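Local coordinates for ABC transporter, periplasmic solute-binding protein (Rhizobium meliloti, PDB 4WED) that probably captures a solute, perhaps a peptide or a nickel or heme compound, in the periplasm and delivers it to an ABC transporter for import, at residues A[308-313]-A[492-497]; A[271-276]-A[419-424]; A[93-98]-A[147-152]; A[67-72]-A[158-163]. One frame throughout, in Å; residues are numbered along the deposited sequence.

Contact 1. Residues A[308-313]-A[492-497]; sequences VLYHGY and VYVPSI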
loop_
_atom_site.group_PDB
_atom_site.type_symbol
_atom_site.label_atom_id
_atom_site.label_comp_id
_atom_site.label_asym_id
_atom_site.label_seq_id
_atom_site.Cartn_x
_atom_site.Cartn_y
_atom_site.Cartn_z
ATOM N N VAL A 308 18.760 9.437 7.848
ATOM C CA VAL A 308 18.810 10.666 7.087
ATOM C C VAL A 308 17.441 10.984 6.496
ATOM O O VAL A 308 16.963 12.103 6.569
ATOM C CB VAL A 308 19.893 10.570 5.986
ATOM C CG1 VAL A 308 19.897 11.803 5.114
ATOM C CG2 VAL A 308 21.278 10.377 6.599
ATOM N N LEU A 309 16.775 10.010 5.921
ATOM C CA LEU A 309 15.567 10.333 5.213
ATOM C C LEU A 309 14.330 10.317 6.095
ATOM O O LEU A 309 13.459 11.149 5.912
ATOM C CB LEU A 309 15.382 9.408 4.010
ATOM C CG LEU A 309 14.181 9.746 3.108
ATOM C CD1 LEU A 309 14.027 11.236 2.820
ATOM C CD2 LEU A 309 14.298 8.998 1.796
ATOM N N TYR A 310 14.239 9.380 7.032
ATOM C CA TYR A 310 13.026 9.216 7.841
ATOM C C TYR A 310 13.284 9.436 9.318
ATOM O O TYR A 310 12.476 9.014 10.156
ATOM C CB TYR A 310 12.446 7.819 7.623
ATOM C CG TYR A 310 12.036 7.596 6.187
ATOM C CD1 TYR A 310 10.786 8.040 5.718
ATOM C CD2 TYR A 310 12.896 6.979 5.285
ATOM C CE1 TYR A 310 10.408 7.875 4.397
ATOM C CE2 TYR A 310 12.526 6.790 3.952
ATOM C CZ TYR A 310 11.286 7.247 3.511
ATOM O OH TYR A 310 10.926 7.084 2.185
ATOM N N HIS A 311 14.410 10.068 9.651
ATOM C CA HIS A 311 14.738 10.337 11.047
ATOM C C HIS A 311 14.739 9.098 11.930
ATOM O O HIS A 311 14.371 9.181 13.087
ATOM C CB HIS A 311 13.790 11.377 11.649
ATOM C CG HIS A 311 14.143 12.782 11.307
ATOM N ND1 HIS A 311 13.491 13.491 10.327
ATOM C CD2 HIS A 311 15.099 13.606 11.795
ATOM C CE1 HIS A 311 14.012 14.703 10.240
ATOM N NE2 HIS A 311 14.995 14.794 11.116
ATOM N N GLY A 312 15.176 7.969 11.380
ATOM C CA GLY A 312 15.315 6.737 12.127
ATOM C C GLY A 312 14.046 5.925 12.202
ATOM O O GLY A 312 14.045 4.850 12.755
ATOM N N TYR A 313 12.964 6.437 11.652
ATOM C CA TYR A 313 11.669 5.795 11.785
ATOM C C TYR A 313 11.426 4.585 10.826
ATOM O O TYR A 313 10.551 3.745 11.088
ATOM C CB TYR A 313 10.591 6.826 11.499
ATOM C CG TYR A 313 10.225 7.766 12.614
ATOM C CD1 TYR A 313 9.992 7.304 13.914
ATOM C CD2 TYR A 313 10.041 9.146 12.364
ATOM C CE1 TYR A 313 9.628 8.185 14.931
ATOM C CE2 TYR A 313 9.680 10.022 13.379
ATOM C CZ TYR A 313 9.464 9.538 14.652
ATOM O OH TYR A 313 9.075 10.397 15.659
ATOM N N VAL A 492 14.604 0.220 2.466
ATOM C CA VAL A 492 13.824 0.381 3.675
ATOM C C VAL A 492 12.313 0.217 3.370
ATOM O O VAL A 492 11.871 0.383 2.227
ATOM C CB VAL A 492 14.032 1.764 4.281
ATOM C CG1 VAL A 492 15.447 1.934 4.852
ATOM C CG2 VAL A 492 13.740 2.826 3.235
ATOM N N TYR A 493 11.556 -0.127 4.408
ATOM C CA TYR A 493 10.132 0.017 4.409
ATOM C C TYR A 493 9.810 1.460 4.771
ATOM O O TYR A 493 10.408 2.079 5.686
ATOM C CB TYR A 493 9.492 -0.997 5.366
ATOM C CG TYR A 493 9.962 -2.423 5.069
ATOM C CD1 TYR A 493 9.825 -2.944 3.801
ATOM C CD2 TYR A 493 10.580 -3.210 6.036
ATOM C CE1 TYR A 493 10.263 -4.209 3.494
ATOM C CE2 TYR A 493 11.040 -4.500 5.746
ATOM C CZ TYR A 493 10.876 -4.986 4.460
ATOM O OH TYR A 493 11.292 -6.234 4.094
ATOM N N VAL A 494 8.872 2.013 4.033
ATOM C CA VAL A 494 8.490 3.419 4.198
ATOM C C VAL A 494 7.466 3.545 5.333
ATOM O O VAL A 494 6.331 3.121 5.191
ATOM C CB VAL A 494 7.894 3.940 2.886
ATOM C CG1 VAL A 494 7.391 5.376 3.009
ATOM C CG2 VAL A 494 8.928 3.850 1.763
ATOM N N PRO A 495 7.852 4.150 6.468
ATOM C CA PRO A 495 6.938 4.093 7.608
ATOM C C PRO A 495 5.756 5.049 7.458
ATOM O O PRO A 495 5.778 5.961 6.632
ATOM C CB PRO A 495 7.821 4.546 8.746
ATOM C CG PRO A 495 8.637 5.624 8.097
ATOM C CD PRO A 495 8.862 5.207 6.665
ATOM N N SER A 496 4.723 4.801 8.254
ATOM C CA SER A 496 3.512 5.609 8.258
ATOM C C SER A 496 3.320 6.099 9.660
ATOM O O SER A 496 3.279 5.317 10.623
ATOM C CB SER A 496 2.299 4.772 7.846
ATOM O OG SER A 496 1.156 5.584 7.602
ATOM N N ILE A 497 3.212 7.402 9.781
ATOM C CA ILE A 497 3.330 8.037 11.071
ATOM C C ILE A 497 2.059 8.761 11.417
ATOM O O ILE A 497 1.580 9.585 10.641
ATOM C CB ILE A 497 4.480 9.022 11.067
ATOM C CG1 ILE A 497 5.768 8.283 10.688
ATOM C CG2 ILE A 497 4.620 9.702 12.437
ATOM C CD1 ILE A 497 6.839 9.221 10.165
#
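Tyr310 and Tyr313 frame a type I' turn at the end of helix 302-310, closed by Tyr313 N to Tyr310 O, and this turn sets both aromatic side chains against residues 492-497, with the backbones nearest at Tyr313 and Pro495, 6.5 Å between their CA atoms. The Tyr310 ring does most of the touching. Pro495 CD lies over one face, 4.0 Å from the ring centroid and 29° off the normal, a CH-pi contact in which Pro495 CD comes closest to Tyr310 CD1 at 3.6 Å. At the phenol end, Tyr310 OH meets Val494 CG2 at 3.8 Å, while Val492 CG2 approaches Tyr310 CE2 obliquely at 4.2 Å. With an alanine at this position, Pro495 CD would probably lose its aromatic face and a gap would open beside the two valines. Tyr313 has CG anti to its carbonyl carbon (chi1 -81°), which swings the ring to Ile497, where Tyr313 CD2 and Ile497 CD1 are 3.9 Å apart and the two side chains cross at roughly a right angle. The Tyr313 hydroxyl is bonded to Glu260, and Lys257 makes a cation-pi contact with its ring. The contact thus seats the end of helix 302-310 on strand 488-500, with helix 253-261 touching Tyr310 through Pro253 and strand 265-269 packing against Tyr313, Pro495 and Ile497.

Contact 2. Residues A[271-276]-A[419-424]; sequences GNVTLV and FFLTYG
Phe419 opens the antiparallel pairing by resting its CB on Leu275 CD1, 4.1 Å away, while its ring edge turns to Val276 O. Next comes Phe420, in a hydrogen-bonded pair with Val276: Phe420 N reaches Val276 O at 2.9 Å in an almost perfectly straight bond (179°), and Val276 N returns to Phe420 O. Leu421 sits in a non-hydrogen-bonded pair with Leu275, and on this face its CD2 touches both Val273 CG1, at 3.8 Å, and Leu275 CD1, at 3.9 Å. At Thr422 the pattern changes. Its backbone N still bonds Thr274 O at 2.9 Å, but the return bond comes from Thr274 N to the hydroxyl, with Thr422 OG1 accepting at 2.7 Å; chi1 of 60° places OG1 between its own backbone N and carbonyl carbon, where it can reach across. The Thr274 hydroxyl is turned elsewhere, to Met320 O. Gly424 closes the run, its CA against Asn272 O at 3.3 Å in a CA-H...O contact; a CB here would collide with Val273 CG2. Asn272 OD1 lies nearby and takes the backbone N of Ala425. Chemically, a side-chain hydroxyl stands in for a main-chain carbonyl just where strand 417-421 ends, so the edge-to-edge bonding with Thr274 is carried one step past the regular strand while the backbone bends off towards Asp428 and helix 430-437.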
loop_
_atom_site.group_PDB
_atom_site.type_symbol
_atom_site.label_atom_id
_atom_site.label_comp_id
_atom_site.label_asym_id
_atom_site.label_seq_id
_atom_site.Cartn_x
_atom_site.Cartn_y
_atom_site.Cartn_z
ATOM N N GLY A 271 4.986 -0.156 7.971
ATOM C CA GLY A 271 4.463 0.157 6.658
ATOM C C GLY A 271 4.404 -1.009 5.704
ATOM O O GLY A 271 4.685 -2.133 6.082
ATOM N N ASN A 272 4.033 -0.717 4.455
ATOM C CA ASN A 272 3.764 -1.740 3.456
ATOM C C ASN A 272 4.171 -1.412 2.017
ATOM O O ASN A 272 3.867 -2.165 1.090
ATOM C CB ASN A 272 2.284 -2.171 3.531
ATOM C CG ASN A 272 1.313 -1.011 3.376
ATOM O OD1 ASN A 272 1.256 -0.359 2.348
ATOM N ND2 ASN A 272 0.493 -0.805 4.373
ATOM N N VAL A 273 4.915 -0.345 1.862
ATOM C CA VAL A 273 5.536 0.103 0.627
ATOM C C VAL A 273 7.053 -0.035 0.883
ATOM O O VAL A 273 7.569 0.280 1.976
ATOM C CB VAL A 273 5.224 1.615 0.304
ATOM C CG1 VAL A 273 6.046 2.154 -0.860
ATOM C CG2 VAL A 273 3.752 1.840 -0.036
ATOM N N THR A 274 7.760 -0.518 -0.137
ATOM C CA THR A 274 9.182 -0.719 -0.042
ATOM C C THR A 274 9.853 0.175 -1.041
ATOM O O THR A 274 9.417 0.295 -2.204
ATOM C CB THR A 274 9.567 -2.184 -0.297
ATOM O OG1 THR A 274 8.683 -3.038 0.471
ATOM C CG2 THR A 274 11.052 -2.429 0.089
ATOM N N LEU A 275 10.881 0.841 -0.562
ATOM C CA LEU A 275 11.806 1.545 -1.438
ATOM C C LEU A 275 12.852 0.574 -1.845
ATOM O O LEU A 275 13.541 0.051 -1.002
ATOM C CB LEU A 275 12.484 2.712 -0.730
ATOM C CG LEU A 275 13.528 3.450 -1.559
ATOM C CD1 LEU A 275 12.874 4.368 -2.557
ATOM C CD2 LEU A 275 14.389 4.274 -0.636
ATOM N N VAL A 276 12.995 0.382 -3.139
ATOM C CA VAL A 276 13.819 -0.694 -3.673
ATOM C C VAL A 276 14.754 -0.052 -4.649
ATOM O O VAL A 276 14.345 0.791 -5.437
ATOM C CB VAL A 276 12.965 -1.737 -4.434
ATOM C CG1 VAL A 276 13.814 -2.904 -4.898
ATOM C CG2 VAL A 276 11.859 -2.257 -3.541
ATOM N N PHE A 419 15.541 4.127 -8.316
ATOM C CA PHE A 419 14.655 3.828 -7.207
ATOM C C PHE A 419 13.229 3.583 -7.606
ATOM O O PHE A 419 12.627 4.350 -8.351
ATOM C CB PHE A 419 14.641 4.961 -6.209
ATOM C CG PHE A 419 15.979 5.244 -5.592
ATOM C CD1 PHE A 419 16.823 4.204 -5.220
ATOM C CD2 PHE A 419 16.359 6.533 -5.332
ATOM C CE1 PHE A 419 18.057 4.469 -4.628
ATOM C CE2 PHE A 419 17.594 6.810 -4.756
ATOM C CZ PHE A 419 18.434 5.771 -4.394
ATOM N N PHE A 420 12.671 2.535 -7.028
ATOM C CA PHE A 420 11.285 2.252 -7.175
ATOM C C PHE A 420 10.684 2.152 -5.811
ATOM O O PHE A 420 11.364 1.868 -4.817
ATOM C CB PHE A 420 11.116 0.911 -7.861
ATOM C CG PHE A 420 11.511 0.928 -9.293
ATOM C CD1 PHE A 420 12.841 0.930 -9.651
ATOM C CD2 PHE A 420 10.551 0.928 -10.289
ATOM C CE1 PHE A 420 13.211 0.945 -10.985
ATOM C CE2 PHE A 420 10.920 0.949 -11.631
ATOM C CZ PHE A 420 12.251 0.960 -11.978
ATOM N N LEU A 421 9.389 2.369 -5.785
ATOM C CA LEU A 421 8.553 2.209 -4.624
ATOM C C LEU A 421 7.530 1.200 -5.007
ATOM O O LEU A 421 7.005 1.303 -6.055
ATOM C CB LEU A 421 7.835 3.521 -4.304
ATOM C CG LEU A 421 8.669 4.593 -3.592
ATOM C CD1 LEU A 421 7.911 5.892 -3.661
ATOM C CD2 LEU A 421 8.949 4.268 -2.156
ATOM N N THR A 422 7.277 0.213 -4.156
ATOM C CA THR A 422 6.183 -0.696 -4.375
ATOM C C THR A 422 4.828 -0.000 -4.222
ATOM O O THR A 422 4.705 1.090 -3.701
ATOM C CB THR A 422 6.247 -1.985 -3.490
ATOM O OG1 THR A 422 6.229 -1.682 -2.080
ATOM C CG2 THR A 422 7.484 -2.789 -3.819
ATOM N N TYR A 423 3.807 -0.662 -4.714
ATOM C CA TYR A 423 2.482 -0.113 -4.730
ATOM C C TYR A 423 1.881 -0.062 -3.321
ATOM O O TYR A 423 1.096 0.871 -3.026
ATOM C CB TYR A 423 1.591 -0.936 -5.667
ATOM C CG TYR A 423 1.873 -0.779 -7.155
ATOM C CD1 TYR A 423 2.837 0.083 -7.608
ATOM C CD2 TYR A 423 1.116 -1.463 -8.111
ATOM C CE1 TYR A 423 3.069 0.243 -8.958
ATOM C CE2 TYR A 423 1.328 -1.274 -9.470
ATOM C CZ TYR A 423 2.323 -0.422 -9.878
ATOM O OH TYR A 423 2.623 -0.190 -11.195
ATOM N N GLY A 424 2.209 -1.040 -2.473
ATOM C CA GLY A 424 1.649 -1.086 -1.109
ATOM C C GLY A 424 0.275 -1.773 -0.985
ATOM O O GLY A 424 -0.346 -2.137 -1.978
#

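Contact 3. Residues A[93-98]-A[147-152]; sequences TLHLTL and HITVHF
His95 and Thr149 share one side of this antiparallel strand pair with Thr93, Thr97, His147 and His151, and it is the more open side, with all three histidines and Thr97 partly exposed. Here the neighbours stand side by side: His95 ND1 and Thr149 OG1 are hydrogen-bonded at 2.8 Å, the hydroxyl lying in the plane of the imidazole at its edge. Thr149 keeps OG1 anti to its carbonyl carbon (chi1 -64°), which sets the hydroxyl beside that nitrogen. The other one, His95 NE2, is taken by Glu88, so bonds at both nitrogens should hold the ring's rotation. His151 leans on the methyl of Thr93, with NE2 to Thr93 CG2 at 3.6 Å, and His147 ND1 bonds Asp144.

The opposite side is apolar and closely packed, with Leu94, Leu96, Ile148 and Val150 all buried. Leu94 CB meets the rim of the Phe152 ring, touching CE2 in the ring plane at 4.0 Å, and Leu98 CD1 reaches Ile148 CG1 at 4.2 Å. Four backbone bonds join the strands, paired at Leu94 with Val150 and at Leu96 with Ile148. These are the two central strands of a four-stranded antiparallel sheet, flanked by 82-88 and 137-144. Helix 112-122 packs on Ile148 and Leu98, and helix 159-162 on Leu94 and Phe152.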
loop_
_atom_site.group_PDB
_atom_site.type_symbol
_atom_site.label_atom_id
_atom_site.label_comp_id
_atom_site.label_asym_id
_atom_site.label_seq_id
_atom_site.Cartn_x
_atom_site.Cartn_y
_atom_site.Cartn_z
ATOM N N THR A 93 -15.577 -19.041 -10.097
ATOM C CA THR A 93 -16.854 -19.018 -9.405
ATOM C C THR A 93 -16.656 -18.571 -7.987
ATOM O O THR A 93 -15.774 -19.071 -7.326
ATOM C CB THR A 93 -17.410 -20.438 -9.312
ATOM O OG1 THR A 93 -17.238 -21.087 -10.573
ATOM C CG2 THR A 93 -18.862 -20.412 -8.919
ATOM N N LEU A 94 -17.479 -17.647 -7.512
ATOM C CA LEU A 94 -17.413 -17.199 -6.106
ATOM C C LEU A 94 -18.782 -17.308 -5.434
ATOM O O LEU A 94 -19.740 -16.710 -5.913
ATOM C CB LEU A 94 -16.929 -15.750 -6.034
ATOM C CG LEU A 94 -17.052 -15.039 -4.686
ATOM C CD1 LEU A 94 -16.144 -15.589 -3.611
ATOM C CD2 LEU A 94 -16.775 -13.568 -4.898
ATOM N N HIS A 95 -18.854 -18.072 -4.344
ATOM C CA HIS A 95 -20.091 -18.240 -3.598
ATOM C C HIS A 95 -19.964 -17.411 -2.392
ATOM O O HIS A 95 -18.921 -17.424 -1.735
ATOM C CB HIS A 95 -20.317 -19.690 -3.167
ATOM C CG HIS A 95 -20.380 -20.656 -4.316
ATOM N ND1 HIS A 95 -21.352 -20.590 -5.295
ATOM C CD2 HIS A 95 -19.580 -21.698 -4.650
ATOM C CE1 HIS A 95 -21.143 -21.547 -6.181
ATOM N NE2 HIS A 95 -20.077 -22.234 -5.810
ATOM N N LEU A 96 -21.026 -16.675 -2.104
ATOM C CA LEU A 96 -21.038 -15.714 -0.983
ATOM C C LEU A 96 -22.272 -15.925 -0.103
ATOM O O LEU A 96 -23.425 -15.939 -0.576
ATOM C CB LEU A 96 -21.057 -14.278 -1.502
ATOM C CG LEU A 96 -19.839 -13.818 -2.300
ATOM C CD1 LEU A 96 -20.183 -12.557 -3.084
ATOM C CD2 LEU A 96 -18.656 -13.557 -1.371
ATOM N N THR A 97 -22.013 -16.059 1.184
ATOM C CA THR A 97 -23.059 -16.046 2.169
ATOM C C THR A 97 -23.121 -14.652 2.822
ATOM O O THR A 97 -22.181 -14.227 3.441
ATOM C CB THR A 97 -22.812 -17.145 3.193
ATOM O OG1 THR A 97 -22.929 -18.397 2.520
ATOM C CG2 THR A 97 -23.830 -17.082 4.308
ATOM N N LEU A 98 -24.236 -13.954 2.671
ATOM C CA LEU A 98 -24.371 -12.604 3.205
ATOM C C LEU A 98 -24.781 -12.625 4.691
ATOM O O LEU A 98 -25.476 -13.551 5.150
ATOM C CB LEU A 98 -25.357 -11.770 2.352
ATOM C CG LEU A 98 -24.945 -11.596 0.870
ATOM C CD1 LEU A 98 -26.003 -10.910 0.052
ATOM C CD2 LEU A 98 -23.642 -10.804 0.730
ATOM N N HIS A 147 -27.715 -15.641 -0.164
ATOM C CA HIS A 147 -26.678 -16.352 -0.932
ATOM C C HIS A 147 -26.588 -15.838 -2.351
ATOM O O HIS A 147 -27.578 -15.800 -3.079
ATOM C CB HIS A 147 -26.873 -17.867 -0.889
ATOM C CG HIS A 147 -26.727 -18.432 0.485
ATOM N ND1 HIS A 147 -27.732 -18.362 1.425
ATOM C CD2 HIS A 147 -25.671 -19.005 1.108
ATOM C CE1 HIS A 147 -27.315 -18.886 2.563
ATOM N NE2 HIS A 147 -26.066 -19.282 2.397
ATOM N N ILE A 148 -25.387 -15.405 -2.720
ATOM C CA ILE A 148 -25.093 -14.988 -4.083
ATOM C C ILE A 148 -23.859 -15.729 -4.610
ATOM O O ILE A 148 -22.870 -15.925 -3.871
ATOM C CB ILE A 148 -24.808 -13.465 -4.195
ATOM C CG1 ILE A 148 -26.031 -12.651 -3.798
ATOM C CG2 ILE A 148 -24.464 -13.095 -5.635
ATOM C CD1 ILE A 148 -26.024 -11.202 -4.278
ATOM N N THR A 149 -23.918 -16.050 -5.900
ATOM C CA THR A 149 -22.810 -16.605 -6.637
ATOM C C THR A 149 -22.395 -15.665 -7.792
ATOM O O THR A 149 -23.249 -15.189 -8.563
ATOM C CB THR A 149 -23.202 -18.000 -7.177
ATOM O OG1 THR A 149 -23.432 -18.871 -6.062
ATOM C CG2 THR A 149 -22.112 -18.614 -8.076
ATOM N N VAL A 150 -21.089 -15.400 -7.903
ATOM C CA VAL A 150 -20.545 -14.606 -9.009
ATOM C C VAL A 150 -19.713 -15.516 -9.897
ATOM O O VAL A 150 -19.007 -16.397 -9.397
ATOM C CB VAL A 150 -19.674 -13.417 -8.530
ATOM C CG1 VAL A 150 -19.187 -12.581 -9.697
ATOM C CG2 VAL A 150 -20.446 -12.525 -7.581
ATOM N N HIS A 151 -19.829 -15.295 -11.204
ATOM C CA HIS A 151 -19.085 -16.026 -12.201
ATOM C C HIS A 151 -18.124 -15.162 -13.019
ATOM O O HIS A 151 -18.452 -14.042 -13.401
ATOM C CB HIS A 151 -20.063 -16.699 -13.134
ATOM C CG HIS A 151 -20.597 -17.988 -12.598
ATOM N ND1 HIS A 151 -21.927 -18.161 -12.254
ATOM C CD2 HIS A 151 -19.975 -19.163 -12.328
ATOM C CE1 HIS A 151 -22.098 -19.389 -11.798
ATOM N NE2 HIS A 151 -20.934 -20.019 -11.838
ATOM N N PHE A 152 -16.963 -15.719 -13.344
ATOM C CA PHE A 152 -15.917 -14.965 -14.033
ATOM C C PHE A 152 -15.402 -15.724 -15.279
ATOM O O PHE A 152 -15.261 -16.954 -15.266
ATOM C CB PHE A 152 -14.765 -14.667 -13.063
ATOM C CG PHE A 152 -15.178 -13.941 -11.789
ATOM C CD1 PHE A 152 -15.256 -12.540 -11.736
ATOM C CD2 PHE A 152 -15.487 -14.663 -10.625
ATOM C CE1 PHE A 152 -15.629 -11.879 -10.547
ATOM C CE2 PHE A 152 -15.841 -14.007 -9.437
ATOM C CZ PHE A 152 -15.948 -12.625 -9.405
#

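Contact 4. Residues A[67-72]-A[158-163]; sequences PLVKYG and ALMQEL
The Tyr71 ring turns its edge to Gln161: CG of the glutamine lies in the ring plane, 3.9 Å from Tyr71 CE2, and the amide plane stands 82° to the ring, with the two side chains running alongside each other. Tyr71 reaches there with CG anti to the backbone N (chi1 -174°). The amide nitrogen of Gln161 holds the carbonyls of Pro426 and Asp428, so an alanine here would probably leave both carbonyls without this donor and the Tyr71 edge without its neighbour. Further in, Val69 is wedged under the helix. Its CG2 comes 3.3 Å from Met160 O, and its CG1 meets the selenomethionine methyl, Met160 CE, at 3.5 Å, the side chain of Met160 bending at chi2 and chi3 to bring that methyl across Val69. Leu163 CB packs on Val69 CG2 at 4.1 Å. A water joins the backbones, accepting from Leu68 N at 2.9 Å and donating to Leu163 O at 2.7 Å; Pro67 CB lies against the same carbonyl. Short helix 159-162 thus sits over strand 69-71, with Trp85 and Ile87 of strand 82-88 touching Met160, and Leu94 of strand 93-98 against Met160 and Leu163.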
loop_
_atom_site.group_PDB
_atom_site.type_symbol
_atom_site.label_atom_id
_atom_site.label_comp_id
_atom_site.label_asym_id
_atom_site.label_seq_id
_atom_site.Cartn_x
_atom_site.Cartn_y
_atom_site.Cartn_z
ATOM N N PRO A 67 -17.387 -3.177 2.897
ATOM C CA PRO A 67 -17.235 -4.204 1.864
ATOM C C PRO A 67 -17.804 -5.573 2.281
ATOM O O PRO A 67 -18.201 -5.791 3.434
ATOM C CB PRO A 67 -15.718 -4.321 1.748
ATOM C CG PRO A 67 -15.281 -4.163 3.175
ATOM C CD PRO A 67 -16.238 -3.164 3.813
ATOM N N LEU A 68 -17.770 -6.509 1.340
ATOM C CA LEU A 68 -18.088 -7.877 1.640
ATOM C C LEU A 68 -17.080 -8.473 2.623
ATOM O O LEU A 68 -17.458 -9.140 3.600
ATOM C CB LEU A 68 -18.040 -8.699 0.341
ATOM C CG LEU A 68 -19.147 -8.357 -0.636
ATOM C CD1 LEU A 68 -18.821 -8.967 -1.987
ATOM C CD2 LEU A 68 -20.482 -8.874 -0.134
ATOM N N VAL A 69 -15.801 -8.260 2.327
ATOM C CA VAL A 69 -14.713 -8.750 3.174
ATOM C C VAL A 69 -13.789 -7.594 3.431
ATOM O O VAL A 69 -13.684 -6.682 2.608
ATOM C CB VAL A 69 -13.899 -9.888 2.511
ATOM C CG1 VAL A 69 -14.760 -11.113 2.354
ATOM C CG2 VAL A 69 -13.337 -9.500 1.154
ATOM N N LYS A 70 -13.155 -7.635 4.593
ATOM C CA LYS A 70 -12.230 -6.623 5.030
ATOM C C LYS A 70 -10.795 -7.136 4.882
ATOM O O LYS A 70 -10.488 -8.355 5.069
ATOM C CB LYS A 70 -12.502 -6.219 6.484
ATOM C CG LYS A 70 -13.354 -4.951 6.622
ATOM N N TYR A 71 -9.937 -6.192 4.533
ATOM C CA TYR A 71 -8.497 -6.371 4.508
ATOM C C TYR A 71 -7.960 -6.169 5.895
ATOM O O TYR A 71 -7.874 -5.055 6.346
ATOM C CB TYR A 71 -7.841 -5.427 3.551
ATOM C CG TYR A 71 -6.333 -5.622 3.325
ATOM C CD1 TYR A 71 -5.374 -5.163 4.243
ATOM C CD2 TYR A 71 -5.875 -6.174 2.159
ATOM C CE1 TYR A 71 -3.999 -5.318 3.980
ATOM C CE2 TYR A 71 -4.521 -6.331 1.896
ATOM C CZ TYR A 71 -3.593 -5.909 2.802
ATOM O OH TYR A 71 -2.284 -6.085 2.455
ATOM N N GLY A 72 -7.597 -7.278 6.562
ATOM C CA GLY A 72 -7.209 -7.227 7.958
ATOM C C GLY A 72 -5.722 -7.084 8.044
ATOM O O GLY A 72 -5.013 -7.130 7.034
ATOM N N ALA A 158 -6.040 -12.520 -6.867
ATOM C CA ALA A 158 -6.297 -11.741 -5.649
ATOM C C ALA A 158 -7.749 -11.256 -5.555
ATOM O O ALA A 158 -8.022 -10.089 -5.254
ATOM C CB ALA A 158 -5.352 -10.529 -5.600
ATOM N N LEU A 159 -8.676 -12.155 -5.827
ATOM C CA LEU A 159 -10.087 -11.818 -5.885
ATOM C C LEU A 159 -10.579 -11.166 -4.594
ATOM O O LEU A 159 -11.044 -10.042 -4.599
ATOM C CB LEU A 159 -10.903 -13.067 -6.231
ATOM C CG LEU A 159 -12.438 -12.957 -6.153
ATOM C CD1 LEU A 159 -13.019 -11.865 -7.034
ATOM C CD2 LEU A 159 -13.051 -14.292 -6.515
HETATM N N MSE A 160 -10.493 -11.898 -3.505
HETATM C CA MSE A 160 -10.960 -11.442 -2.213
HETATM C C MSE A 160 -10.319 -10.164 -1.758
HETATM O O MSE A 160 -10.960 -9.308 -1.137
HETATM C CB MSE A 160 -10.614 -12.521 -1.195
HETATM C CG MSE A 160 -11.324 -13.858 -1.377
HETATM SE SE MSE A 160 -13.150 -13.738 -2.124
HETATM C CE MSE A 160 -14.159 -12.943 -0.611
ATOM N N GLN A 161 -9.037 -10.019 -2.048
ATOM C CA GLN A 161 -8.333 -8.788 -1.709
ATOM C C GLN A 161 -8.997 -7.547 -2.406
ATOM O O GLN A 161 -9.132 -6.465 -1.828
ATOM C CB GLN A 161 -6.845 -8.939 -2.112
ATOM C CG GLN A 161 -5.855 -8.269 -1.187
ATOM C CD GLN A 161 -4.443 -8.808 -1.331
ATOM O OE1 GLN A 161 -4.182 -9.975 -1.017
ATOM N NE2 GLN A 161 -3.536 -7.973 -1.806
ATOM N N GLU A 162 -9.342 -7.718 -3.677
ATOM C CA GLU A 162 -9.869 -6.643 -4.476
ATOM C C GLU A 162 -11.215 -6.252 -3.914
ATOM O O GLU A 162 -11.617 -5.089 -4.007
ATOM C CB GLU A 162 -10.033 -7.078 -5.938
ATOM C CG GLU A 162 -8.764 -7.039 -6.786
ATOM C CD GLU A 162 -9.027 -7.213 -8.308
ATOM O OE1 GLU A 162 -10.202 -7.426 -8.737
ATOM O OE2 GLU A 162 -8.054 -7.121 -9.110
ATOM N N LEU A 163 -11.920 -7.234 -3.344
ATOM C CA LEU A 163 -13.258 -6.999 -2.845
ATOM C C LEU A 163 -13.213 -6.301 -1.484
ATOM O O LEU A 163 -14.261 -5.905 -0.954
ATOM C CB LEU A 163 -14.048 -8.309 -2.731
ATOM C CG LEU A 163 -14.475 -9.030 -4.049
ATOM C CD1 LEU A 163 -15.037 -10.427 -3.793
ATOM C CD2 LEU A 163 -15.457 -8.226 -4.858
HETATM O O HOH W 1 -16.914 -5.844 -1.378
#

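Contacts 1 and 2 belong to one sheet: strands 488-500 and 274-279 are neighbours in it, and Val494 N to Val273 O and Leu275 N to Val492 O, both 3.0 Å, are probable hydrogen bonds between them. Contacts 3 and 4 pack together on the same side of the chain's centre, their centres about 14 Å apart, with Leu98 CD2 against Leu68 CD2 at 3.8 Å. Contacts 2 and 4 come within about 6 Å at their nearest atoms without touching, whereas the centres of contacts 1 and 3 lie about 41 Å apart. The bound sodium ion, held by Asp62 and Asp515, is about 7 Å from the Pro67 side chain and about 13 Å from that of Asn272.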